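Local coordinates for VP1 (New Jersey polyomavirus-2013, PDB 6Y5Y), which forms the pentameric building blocks of the polyomavirus capsid and binds sialylated glycans, probably as the receptors used for attachment to host cells, at residues 67-72 / 288-293; 129-134 / 281-286; 145-150 / 240-245. All blocks are in the same frame, centred on the assembly; numbering follows the deposited sequence. Where two conformers were deposited one is given.

Contact 1: residues 67-72 / 288-293. With SIA (N-acetyl-alpha-neuraminic acid), chain N.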
loop_
_atom_site.group_PDB
_atom_site.type_symbol
_atom_site.label_atom_id
_atom_site.label_comp_id
_atom_site.label_asym_id
_atom_site.label_seq_id
_atom_site.Cartn_x
_atom_site.Cartn_y
_atom_site.Cartn_z
ATOM N N VAL D 67 -11.297 29.408 0.752
ATOM C CA VAL D 67 -10.789 29.061 -0.574
ATOM C C VAL D 67 -9.325 29.479 -0.720
ATOM O O VAL D 67 -8.927 30.567 -0.284
ATOM C CB VAL D 67 -11.662 29.729 -1.653
ATOM C CG1 VAL D 67 -11.161 29.393 -3.029
ATOM C CG2 VAL D 67 -13.140 29.309 -1.508
ATOM N N ILE D 68 -8.517 28.625 -1.368
ATOM C CA ILE D 68 -7.088 28.871 -1.581
ATOM C C ILE D 68 -6.778 28.813 -3.073
ATOM O O ILE D 68 -7.204 27.878 -3.764
ATOM C CB ILE D 68 -6.216 27.854 -0.812
ATOM C CG1 ILE D 68 -6.509 27.939 0.686
ATOM C CG2 ILE D 68 -4.746 28.107 -1.083
ATOM C CD1 ILE D 68 -6.716 26.581 1.348
ATOM N N HIS D 69 -6.019 29.805 -3.562
ATOM C CA HIS D 69 -5.593 29.906 -4.951
ATOM C C HIS D 69 -4.071 29.970 -5.033
ATOM O O HIS D 69 -3.399 30.384 -4.083
ATOM C CB HIS D 69 -6.174 31.163 -5.650
ATOM C CG HIS D 69 -7.553 31.539 -5.195
ATOM N ND1 HIS D 69 -7.817 32.032 -3.934
ATOM C CD2 HIS D 69 -8.743 31.511 -5.843
ATOM C CE1 HIS D 69 -9.109 32.283 -3.823
ATOM N NE2 HIS D 69 -9.693 31.976 -4.967
ATOM N N HIS D 70 -3.546 29.624 -6.215
ATOM C CA HIS D 70 -2.103 29.480 -6.394
ATOM C C HIS D 70 -1.330 30.721 -5.945
ATOM O O HIS D 70 -0.290 30.598 -5.290
ATOM C CB HIS D 70 -1.764 29.119 -7.850
ATOM C CG HIS D 70 -2.272 30.094 -8.876
ATOM N ND1 HIS D 70 -1.492 31.107 -9.390
ATOM C CD2 HIS D 70 -3.470 30.191 -9.498
ATOM C CE1 HIS D 70 -2.190 31.790 -10.282
ATOM N NE2 HIS D 70 -3.396 31.261 -10.359
ATOM N N ALA D 71 -1.825 31.927 -6.254
ATOM C CA ALA D 71 -1.060 33.128 -5.933
ATOM C C ALA D 71 -1.405 33.745 -4.577
ATOM O O ALA D 71 -0.867 34.809 -4.252
ATOM C CB ALA D 71 -1.227 34.184 -7.037
ATOM N N ASP D 72 -2.263 33.118 -3.775
ATOM C CA ASP D 72 -2.540 33.658 -2.446
ATOM C C ASP D 72 -1.269 33.650 -1.603
ATOM O O ASP D 72 -0.453 32.724 -1.684
ATOM C CB ASP D 72 -3.644 32.862 -1.753
ATOM C CG ASP D 72 -4.992 33.000 -2.437
ATOM O OD1 ASP D 72 -5.156 33.906 -3.291
ATOM O OD2 ASP D 72 -5.888 32.192 -2.120
ATOM N N ASN D 288 -13.898 28.422 -10.159
ATOM C CA ASN D 288 -12.505 28.782 -10.417
ATOM C C ASN D 288 -11.527 27.623 -10.253
ATOM O O ASN D 288 -10.327 27.813 -10.487
ATOM C CB ASN D 288 -12.057 29.947 -9.518
ATOM C CG ASN D 288 -12.307 29.695 -8.046
ATOM O OD1 ASN D 288 -12.557 28.565 -7.621
ATOM N ND2 ASN D 288 -12.230 30.750 -7.254
ATOM N N GLU D 289 -12.008 26.435 -9.894
ATOM C CA GLU D 289 -11.190 25.246 -9.643
ATOM C C GLU D 289 -10.253 25.415 -8.452
ATOM O O GLU D 289 -9.317 24.613 -8.279
ATOM C CB GLU D 289 -10.404 24.837 -10.898
ATOM C CG GLU D 289 -11.303 24.381 -12.046
ATOM C CD GLU D 289 -10.540 23.734 -13.183
ATOM O OE1 GLU D 289 -10.029 24.459 -14.063
ATOM O OE2 GLU D 289 -10.449 22.492 -13.206
ATOM N N ALA D 290 -10.481 26.428 -7.614
ATOM C CA ALA D 290 -9.736 26.576 -6.375
ATOM C C ALA D 290 -10.252 25.569 -5.339
ATOM O O ALA D 290 -11.228 24.845 -5.571
ATOM C CB ALA D 290 -9.830 28.017 -5.873
ATOM N N ILE D 291 -9.574 25.490 -4.191
ATOM C CA ILE D 291 -9.841 24.403 -3.253
ATOM C C ILE D 291 -10.142 24.925 -1.854
ATOM O O ILE D 291 -9.758 26.031 -1.468
ATOM C CB ILE D 291 -8.675 23.373 -3.200
ATOM C CG1 ILE D 291 -7.401 24.014 -2.643
ATOM C CG2 ILE D 291 -8.397 22.814 -4.580
ATOM C CD1 ILE D 291 -7.170 23.752 -1.161
ATOM N N ARG D 292 -10.844 24.089 -1.093
ATOM C CA ARG D 292 -10.998 24.205 0.349
ATOM C C ARG D 292 -10.582 22.880 0.964
ATOM O O ARG D 292 -10.931 21.827 0.431
ATOM C CB ARG D 292 -12.447 24.475 0.771
ATOM C CG ARG D 292 -13.094 25.744 0.209
ATOM C CD ARG D 292 -14.560 25.786 0.638
ATOM N NE ARG D 292 -15.251 26.986 0.159
ATOM C CZ ARG D 292 -15.438 28.081 0.892
ATOM N NH1 ARG D 292 -14.973 28.141 2.134
ATOM N NH2 ARG D 292 -16.086 29.127 0.379
ATOM N N TYR D 293 -9.856 22.930 2.079
ATOM C CA TYR D 293 -9.583 21.719 2.852
ATOM C C TYR D 293 -10.826 21.302 3.628
ATOM O O TYR D 293 -11.642 22.140 4.021
ATOM C CB TYR D 293 -8.434 21.937 3.843
ATOM C CG TYR D 293 -7.090 22.224 3.214
ATOM C CD1 TYR D 293 -6.327 21.197 2.647
ATOM C CD2 TYR D 293 -6.564 23.512 3.214
ATOM C CE1 TYR D 293 -5.094 21.457 2.087
ATOM C CE2 TYR D 293 -5.318 23.783 2.654
ATOM C CZ TYR D 293 -4.593 22.754 2.091
ATOM O OH TYR D 293 -3.365 23.023 1.537
HETATM C C1 SIA N . -13.326 32.480 -4.483
HETATM C C2 SIA N . -14.391 33.479 -3.843
HETATM C C3 SIA N . -15.042 32.982 -2.543
HETATM C C4 SIA N . -14.121 32.982 -1.319
HETATM C C5 SIA N . -13.486 34.375 -1.167
HETATM C C6 SIA N . -12.818 34.791 -2.496
HETATM C C7 SIA N . -12.207 36.217 -2.511
HETATM C C8 SIA N . -11.756 36.598 -3.939
HETATM C C9 SIA N . -10.955 37.891 -3.961
HETATM C C10 SIA N . -12.619 35.063 1.054
HETATM C C11 SIA N . -11.397 35.092 1.964
HETATM N N5 SIA N . -12.445 34.469 -0.149
HETATM O O1A SIA N . -13.675 31.278 -4.531
HETATM O O1B SIA N . -12.251 33.032 -4.882
HETATM O O4 SIA N . -14.829 32.644 -0.105
HETATM O O6 SIA N . -13.753 34.769 -3.566
HETATM O O7 SIA N . -13.135 37.146 -1.964
HETATM O O8 SIA N . -11.004 35.547 -4.547
HETATM O O9 SIA N . -10.530 38.109 -5.314
HETATM O O10 SIA N . -13.682 35.555 1.416
#

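Contact 2: residues 129-134 / 281-286. With SIA (N-acetyl-alpha-neuraminic acid), chain N; GAL (beta-D-galactopyranose), chain B.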
loop_
_atom_site.group_PDB
_atom_site.type_symbol
_atom_site.label_atom_id
_atom_site.label_comp_id
_atom_site.label_asym_id
_atom_site.label_seq_id
_atom_site.Cartn_x
_atom_site.Cartn_y
_atom_site.Cartn_z
ATOM N N LEU D 129 -21.739 20.687 -2.530
ATOM C CA LEU D 129 -22.156 22.042 -2.877
ATOM C C LEU D 129 -20.994 22.844 -3.455
ATOM O O LEU D 129 -19.906 22.886 -2.870
ATOM C CB LEU D 129 -22.715 22.716 -1.622
ATOM C CG LEU D 129 -23.213 24.158 -1.668
ATOM C CD1 LEU D 129 -24.406 24.298 -2.596
ATOM C CD2 LEU D 129 -23.551 24.625 -0.250
ATOM N N GLU D 130 -21.229 23.464 -4.621
ATOM C CA GLU D 130 -20.308 24.339 -5.356
ATOM C C GLU D 130 -19.115 23.602 -5.959
ATOM O O GLU D 130 -18.230 24.244 -6.550
ATOM C CB GLU D 130 -19.796 25.493 -4.484
ATOM C CG GLU D 130 -20.868 26.499 -4.076
ATOM C CD GLU D 130 -20.345 27.558 -3.121
ATOM O OE1 GLU D 130 -19.108 27.780 -3.080
ATOM O OE2 GLU D 130 -21.173 28.157 -2.400
ATOM N N ALA D 131 -19.082 22.278 -5.875
ATOM C CA ALA D 131 -17.911 21.525 -6.299
ATOM C C ALA D 131 -17.907 21.253 -7.798
ATOM O O ALA D 131 -18.952 21.088 -8.437
ATOM C CB ALA D 131 -17.819 20.202 -5.531
ATOM N N LYS D 132 -16.695 21.191 -8.348
ATOM C CA LYS D 132 -16.465 20.860 -9.751
ATOM C C LYS D 132 -17.121 19.531 -10.124
ATOM O O LYS D 132 -17.189 18.596 -9.318
ATOM C CB LYS D 132 -14.959 20.796 -10.008
ATOM C CG LYS D 132 -14.516 20.254 -11.360
ATOM C CD LYS D 132 -12.990 20.365 -11.484
ATOM C CE LYS D 132 -12.470 19.874 -12.833
ATOM N NZ LYS D 132 -13.138 20.556 -13.977
ATOM N N MET D 133 -17.602 19.452 -11.364
ATOM C CA MET D 133 -18.209 18.232 -11.889
ATOM C C MET D 133 -17.133 17.306 -12.447
ATOM O O MET D 133 -16.304 17.727 -13.260
ATOM C CB MET D 133 -19.231 18.560 -12.983
ATOM C CG MET D 133 -19.777 17.330 -13.713
ATOM S SD MET D 133 -21.033 17.740 -14.956
ATOM C CE MET D 133 -20.014 18.512 -16.212
ATOM N N GLU D 134 -17.142 16.041 -12.009
ATOM C CA GLU D 134 -16.191 15.056 -12.534
ATOM C C GLU D 134 -16.842 14.313 -13.699
ATOM O O GLU D 134 -17.342 13.189 -13.573
ATOM C CB GLU D 134 -15.727 14.104 -11.433
ATOM C CG GLU D 134 -14.645 13.121 -11.872
ATOM C CD GLU D 134 -13.392 13.794 -12.398
ATOM O OE1 GLU D 134 -12.651 13.134 -13.163
ATOM O OE2 GLU D 134 -13.144 14.975 -12.053
ATOM N N GLY D 281 -8.835 15.848 2.935
ATOM C CA GLY D 281 -8.783 16.045 1.507
ATOM C C GLY D 281 -9.214 17.460 1.191
ATOM O O GLY D 281 -9.275 18.314 2.069
ATOM N N VAL D 282 -9.506 17.692 -0.084
ATOM C CA VAL D 282 -9.934 19.012 -0.527
ATOM C C VAL D 282 -11.212 18.902 -1.342
ATOM O O VAL D 282 -11.512 17.868 -1.951
ATOM C CB VAL D 282 -8.857 19.749 -1.351
ATOM C CG1 VAL D 282 -7.529 19.805 -0.592
ATOM C CG2 VAL D 282 -8.716 19.116 -2.732
ATOM N N LEU D 283 -11.967 19.999 -1.338
ATOM C CA LEU D 283 -13.075 20.234 -2.253
ATOM C C LEU D 283 -12.586 21.168 -3.353
ATOM O O LEU D 283 -11.828 22.100 -3.083
ATOM C CB LEU D 283 -14.260 20.855 -1.508
ATOM C CG LEU D 283 -15.489 21.344 -2.293
ATOM C CD1 LEU D 283 -16.743 21.144 -1.473
ATOM C CD2 LEU D 283 -15.351 22.814 -2.692
ATOM N N VAL D 284 -12.988 20.905 -4.594
ATOM C CA VAL D 284 -12.595 21.729 -5.735
ATOM C C VAL D 284 -13.817 22.499 -6.209
ATOM O O VAL D 284 -14.843 21.895 -6.542
ATOM C CB VAL D 284 -12.014 20.890 -6.886
ATOM C CG1 VAL D 284 -11.699 21.772 -8.094
ATOM C CG2 VAL D 284 -10.776 20.121 -6.424
ATOM N N LYS D 285 -13.689 23.823 -6.278
ATOM C CA LYS D 285 -14.791 24.693 -6.680
ATOM C C LYS D 285 -15.038 24.616 -8.179
ATOM O O LYS D 285 -14.104 24.622 -8.984
ATOM C CB LYS D 285 -14.499 26.146 -6.298
ATOM C CG LYS D 285 -14.795 26.493 -4.853
ATOM C CD LYS D 285 -14.814 28.008 -4.635
ATOM C CE LYS D 285 -16.131 28.616 -5.084
ATOM N NZ LYS D 285 -16.119 30.103 -4.975
ATOM N N ALA D 286 -16.318 24.575 -8.555
ATOM C CA ALA D 286 -16.650 24.528 -9.973
ATOM C C ALA D 286 -16.262 25.815 -10.701
ATOM O O ALA D 286 -15.839 25.755 -11.857
ATOM C CB ALA D 286 -18.138 24.244 -10.160
HETATM C C1 SIA N . -13.326 32.480 -4.483
HETATM C C2 SIA N . -14.391 33.479 -3.843
HETATM C C3 SIA N . -15.042 32.982 -2.543
HETATM C C4 SIA N . -14.121 32.982 -1.319
HETATM C C5 SIA N . -13.486 34.375 -1.167
HETATM C C6 SIA N . -12.818 34.791 -2.496
HETATM C C7 SIA N . -12.207 36.217 -2.511
HETATM C C8 SIA N . -11.756 36.598 -3.939
HETATM C C9 SIA N . -10.955 37.891 -3.961
HETATM C C10 SIA N . -12.619 35.063 1.054
HETATM C C11 SIA N . -11.397 35.092 1.964
HETATM N N5 SIA N . -12.445 34.469 -0.149
HETATM O O1A SIA N . -13.675 31.278 -4.531
HETATM O O1B SIA N . -12.251 33.032 -4.882
HETATM O O4 SIA N . -14.829 32.644 -0.105
HETATM O O6 SIA N . -13.753 34.769 -3.566
HETATM O O7 SIA N . -13.135 37.146 -1.964
HETATM O O8 SIA N . -11.004 35.547 -4.547
HETATM O O9 SIA N . -10.530 38.109 -5.314
HETATM O O10 SIA N . -13.682 35.555 1.416
HETATM C C1 GAL B . -15.312 35.955 -7.873
HETATM C C2 GAL B . -15.591 35.507 -6.445
HETATM C C3 GAL B . -14.893 34.152 -6.145
HETATM C C4 GAL B . -15.308 33.135 -7.199
HETATM C C5 GAL B . -14.974 33.703 -8.570
HETATM C C6 GAL B . -15.353 32.808 -9.741
HETATM O O2 GAL B . -15.121 36.473 -5.495
HETATM O O3 GAL B . -15.276 33.647 -4.880
HETATM O O4 GAL B . -16.708 32.887 -7.113
HETATM O O5 GAL B . -15.667 34.948 -8.787
HETATM O O6 GAL B . -14.751 33.270 -10.938
#

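Contact 3: residues 145-150 / 240-245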
loop_
_atom_site.group_PDB
_atom_site.type_symbol
_atom_site.label_atom_id
_atom_site.label_comp_id
_atom_site.label_asym_id
_atom_site.label_seq_id
_atom_site.Cartn_x
_atom_site.Cartn_y
_atom_site.Cartn_z
ATOM N N PRO D 145 -15.459 14.092 -5.488
ATOM C CA PRO D 145 -15.551 13.893 -4.043
ATOM C C PRO D 145 -14.326 14.488 -3.363
ATOM O O PRO D 145 -13.331 14.829 -4.004
ATOM C CB PRO D 145 -15.580 12.364 -3.895
ATOM C CG PRO D 145 -14.682 11.900 -5.025
ATOM C CD PRO D 145 -14.893 12.911 -6.171
ATOM N N ILE D 146 -14.413 14.597 -2.036
ATOM C CA ILE D 146 -13.242 14.970 -1.251
ATOM C C ILE D 146 -12.111 13.998 -1.553
ATOM O O ILE D 146 -12.281 12.775 -1.464
ATOM C CB ILE D 146 -13.570 14.978 0.249
ATOM C CG1 ILE D 146 -14.652 16.013 0.561
ATOM C CG2 ILE D 146 -12.303 15.258 1.074
ATOM C CD1 ILE D 146 -14.240 17.440 0.229
ATOM N N GLU D 147 -10.960 14.535 -1.940
ATOM C CA GLU D 147 -9.794 13.703 -2.213
ATOM C C GLU D 147 -8.566 14.586 -2.084
ATOM O O GLU D 147 -8.662 15.772 -1.760
ATOM C CB GLU D 147 -9.882 13.044 -3.591
ATOM C CG GLU D 147 -9.950 14.060 -4.720
ATOM C CD GLU D 147 -10.389 13.453 -6.031
ATOM O OE1 GLU D 147 -10.846 12.291 -6.031
ATOM O OE2 GLU D 147 -10.286 14.147 -7.063
ATOM N N GLY D 148 -7.406 13.997 -2.321
ATOM C CA GLY D 148 -6.188 14.758 -2.212
ATOM C C GLY D 148 -5.550 14.616 -0.847
ATOM O O GLY D 148 -5.822 13.686 -0.086
ATOM N N MET D 149 -4.703 15.587 -0.530
ATOM C CA MET D 149 -3.767 15.434 0.571
ATOM C C MET D 149 -4.480 15.177 1.891
ATOM O O MET D 149 -5.473 15.834 2.230
ATOM C CB MET D 149 -2.885 16.668 0.674
ATOM C CG MET D 149 -3.667 17.941 0.702
ATOM S SD MET D 149 -2.549 19.302 0.467
ATOM C CE MET D 149 -2.105 19.136 -1.264
ATOM N N ASN D 150 -3.971 14.198 2.626
ATOM C CA ASN D 150 -4.482 13.816 3.936
ATOM C C ASN D 150 -3.364 14.048 4.941
ATOM O O ASN D 150 -2.227 13.623 4.711
ATOM C CB ASN D 150 -4.924 12.345 3.964
ATOM C CG ASN D 150 -6.420 12.169 3.720
ATOM O OD1 ASN D 150 -7.147 11.626 4.561
ATOM N ND2 ASN D 150 -6.889 12.627 2.555
ATOM N N GLY D 240 -0.456 15.381 -2.628
ATOM C CA GLY D 240 -1.115 15.445 -3.916
ATOM C C GLY D 240 -2.540 15.967 -3.801
ATOM O O GLY D 240 -3.121 16.062 -2.722
ATOM N N LEU D 241 -3.115 16.310 -4.953
ATOM C CA LEU D 241 -4.445 16.907 -4.983
ATOM C C LEU D 241 -5.556 15.928 -5.337
ATOM O O LEU D 241 -6.718 16.209 -5.023
ATOM C CB LEU D 241 -4.477 18.079 -5.983
ATOM C CG LEU D 241 -3.965 19.400 -5.401
ATOM C CD1 LEU D 241 -3.758 20.459 -6.502
ATOM C CD2 LEU D 241 -4.920 19.914 -4.328
ATOM N N GLN D 242 -5.246 14.791 -5.970
ATOM C CA GLN D 242 -6.273 13.835 -6.371
ATOM C C GLN D 242 -6.108 12.467 -5.717
ATOM O O GLN D 242 -6.756 11.506 -6.145
ATOM C CB GLN D 242 -6.288 13.700 -7.896
ATOM C CG GLN D 242 -6.603 15.025 -8.584
ATOM C CD GLN D 242 -6.510 14.942 -10.090
ATOM O OE1 GLN D 242 -7.518 14.776 -10.779
ATOM N NE2 GLN D 242 -5.295 15.063 -10.613
ATOM N N THR D 243 -5.271 12.365 -4.692
ATOM C CA THR D 243 -5.000 11.091 -4.037
ATOM C C THR D 243 -6.252 10.556 -3.352
ATOM O O THR D 243 -6.957 11.316 -2.681
ATOM C CB THR D 243 -3.889 11.288 -3.012
ATOM O OG1 THR D 243 -2.874 12.122 -3.588
ATOM C CG2 THR D 243 -3.293 9.945 -2.574
ATOM N N PRO D 244 -6.562 9.272 -3.498
ATOM C CA PRO D 244 -7.686 8.679 -2.754
ATOM C C PRO D 244 -7.463 8.784 -1.258
ATOM O O PRO D 244 -6.415 8.352 -0.749
ATOM C CB PRO D 244 -7.674 7.208 -3.205
ATOM C CG PRO D 244 -6.929 7.213 -4.514
ATOM C CD PRO D 244 -5.898 8.297 -4.383
ATOM N N PRO D 245 -8.417 9.343 -0.519
ATOM C CA PRO D 245 -8.351 9.263 0.943
ATOM C C PRO D 245 -8.444 7.815 1.387
ATOM O O PRO D 245 -9.276 7.048 0.902
ATOM C CB PRO D 245 -9.575 10.063 1.409
ATOM C CG PRO D 245 -9.990 10.868 0.233
ATOM C CD PRO D 245 -9.612 10.075 -0.976
HETATM O O HOH W 1 -9.106 10.067 -5.861
#

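Contact 1: residues 67-72 / 288-293
V67 packs against R292 and A290 beside the sialic acid, and its side chain is a compact example of how a glycan pocket is floored. From V67 CB, 3.8 Å from O1A of the sialic acid, the two methyls part company. CG1, anti to the backbone N (chi1 180°), presses on A290 CB in a tight 3.4 Å contact and also borders the sugar carboxylate. CG2 rests on one face of the R292 guanidinium, off its centre; W61 makes a cation-pi contact with that arginine, and S65 O accepts from its NH1.

Within this contact H69 and N288, their imidazole and amide planes nearly perpendicular, supply the polar grip on the carboxylate; E66 and K285 also bond the sugar. H69 NE2 gives a hydrogen bond of 2.8 Å to sialic acid O1B, while N288 ND2 reaches O1A in a weaker one. D72 fixes the imidazole from behind: its OD2 accepts from H69 ND1 at 2.7 Å, in the ring plane, and from H69 N as well. N288 is steadied by an Asx turn, its OD1 accepting from A290 N.

A single antiparallel bridge ties the backbones, with I68 N bonded to I291 O at 2.9 Å. The loop between strands 28-45 and 87-92 is thus fastened to the start of strand 291-310, whose I291 and Y293 lean on strand 271-284.

Contact 2: residues 129-134 / 281-286
K132 runs along V284 in the same direction where a surface loop meets the end of strand 271-284, part of the antiparallel beta framework of the VP1 jelly roll. The join illustrates how a strand end can be anchored by a segment that is not itself a strand. Two backbone bonds hold it: K132 N donates to V284 O at 2.7 Å, and A286 N to E130 O at 2.8 Å. They frame a single bridge between A131 and K285, while the touching parts, 129-132 and 283-286, diverge by 71°, consistent with a bridge that does not extend.

Around the bridge the side chains sort into two groups. On one flank K132 CB already meets V284 CG1, and chi1 of 171° sends the extended chain onward, with K132 CD 3.9 Å from V284 CG1. The ammonium continues beyond the valine to a long, weak ion pair with E289.

L283 turns away from V284, to the side of K285, and its CG meets A131 CB in a small apolar contact. On this same side, where K285 reaches the glycan, E130 and K285 extend in parallel, and E130 OE1 comes to 3.7 Å from K285 CE. The opposite charges remain 4.2 Å apart between E130 OE1 and K285 NZ, too far for a salt bridge, although the carboxylate may still help to balance the lysine's charge. V67 packs against K285, and D287 makes a long, weak ion pair with its ammonium. A bend at chi3 (80°) directs the end of the lysine chain to the sugar, where K285 NZ donates a 2.7 Å hydrogen bond to O1A of the sialic acid.

Contact 3: residues 145-150 / 240-245
E147 lies against Q242, the two side chains sharing one direction with carboxylate and amide planes 63° apart. The glutamate CG sits between its backbone N and carbonyl carbon (chi1 61°), and from there the chain extends over the Q242 backbone, E147 CG coming to 4.0 Å from Q242 CA. A water closes the arrangement, donating to both E147 OE1 and Q242 O. A glycerol, probably from the crystallisation liquor, joins E147 OE2 to Q242 OE1.

Behind this polar edge the backbones are in close touch, an instance of glycine permitting two loops to meet. G148 N gives a 2.7 Å hydrogen bond to T243 O. G148 CA rests 3.2 Å from L241 O, a close approach that a residue without a side chain allows.

P245 fits against the backbone of 145-150: its CG lies 3.4 Å from I146 O and also touches E147 CA. N150 crosses the proline at about a right angle, with N150 ND2 3.9 Å from P245 CB, and that same nitrogen donates to G148 O, tying the asparagine side chain back to its own segment. OD1 of the asparagine is taken up by H152.

Two neighbouring subunits pack here, I124 of one on M149 and F237 of another on P245. This is loop-to-loop packing beside the paired strands 150-157 and 231-238 of the VP1 jelly roll, at the subunit interfaces of the pentamer.

In the fold
The three contacts cluster on one side of the chain's centre, toward the end of the jelly roll that carries the glycan. Contacts 1 and 2, centred about 11 Å apart, lie on strands 291-310 and 271-284 respectively, neighbours in one sheet linked by probable backbone hydrogen bonds R292 O to L283 N and A290 O to K285 N; both reach the sialic acid. Contact 3 lies about 12 Å from contact 2, through a probable bond of V282 N to E147 O, and 15 Å from contact 1, where M149 packs on Y293. Along the chain the segments run 67-72, 129-134, 145-150, 240-245, 281-286, 288-293, each later contact enclosed by the one before. Distant loops thereby converge on one strand hairpin, which places the glycan pocket close to the subunit interfaces.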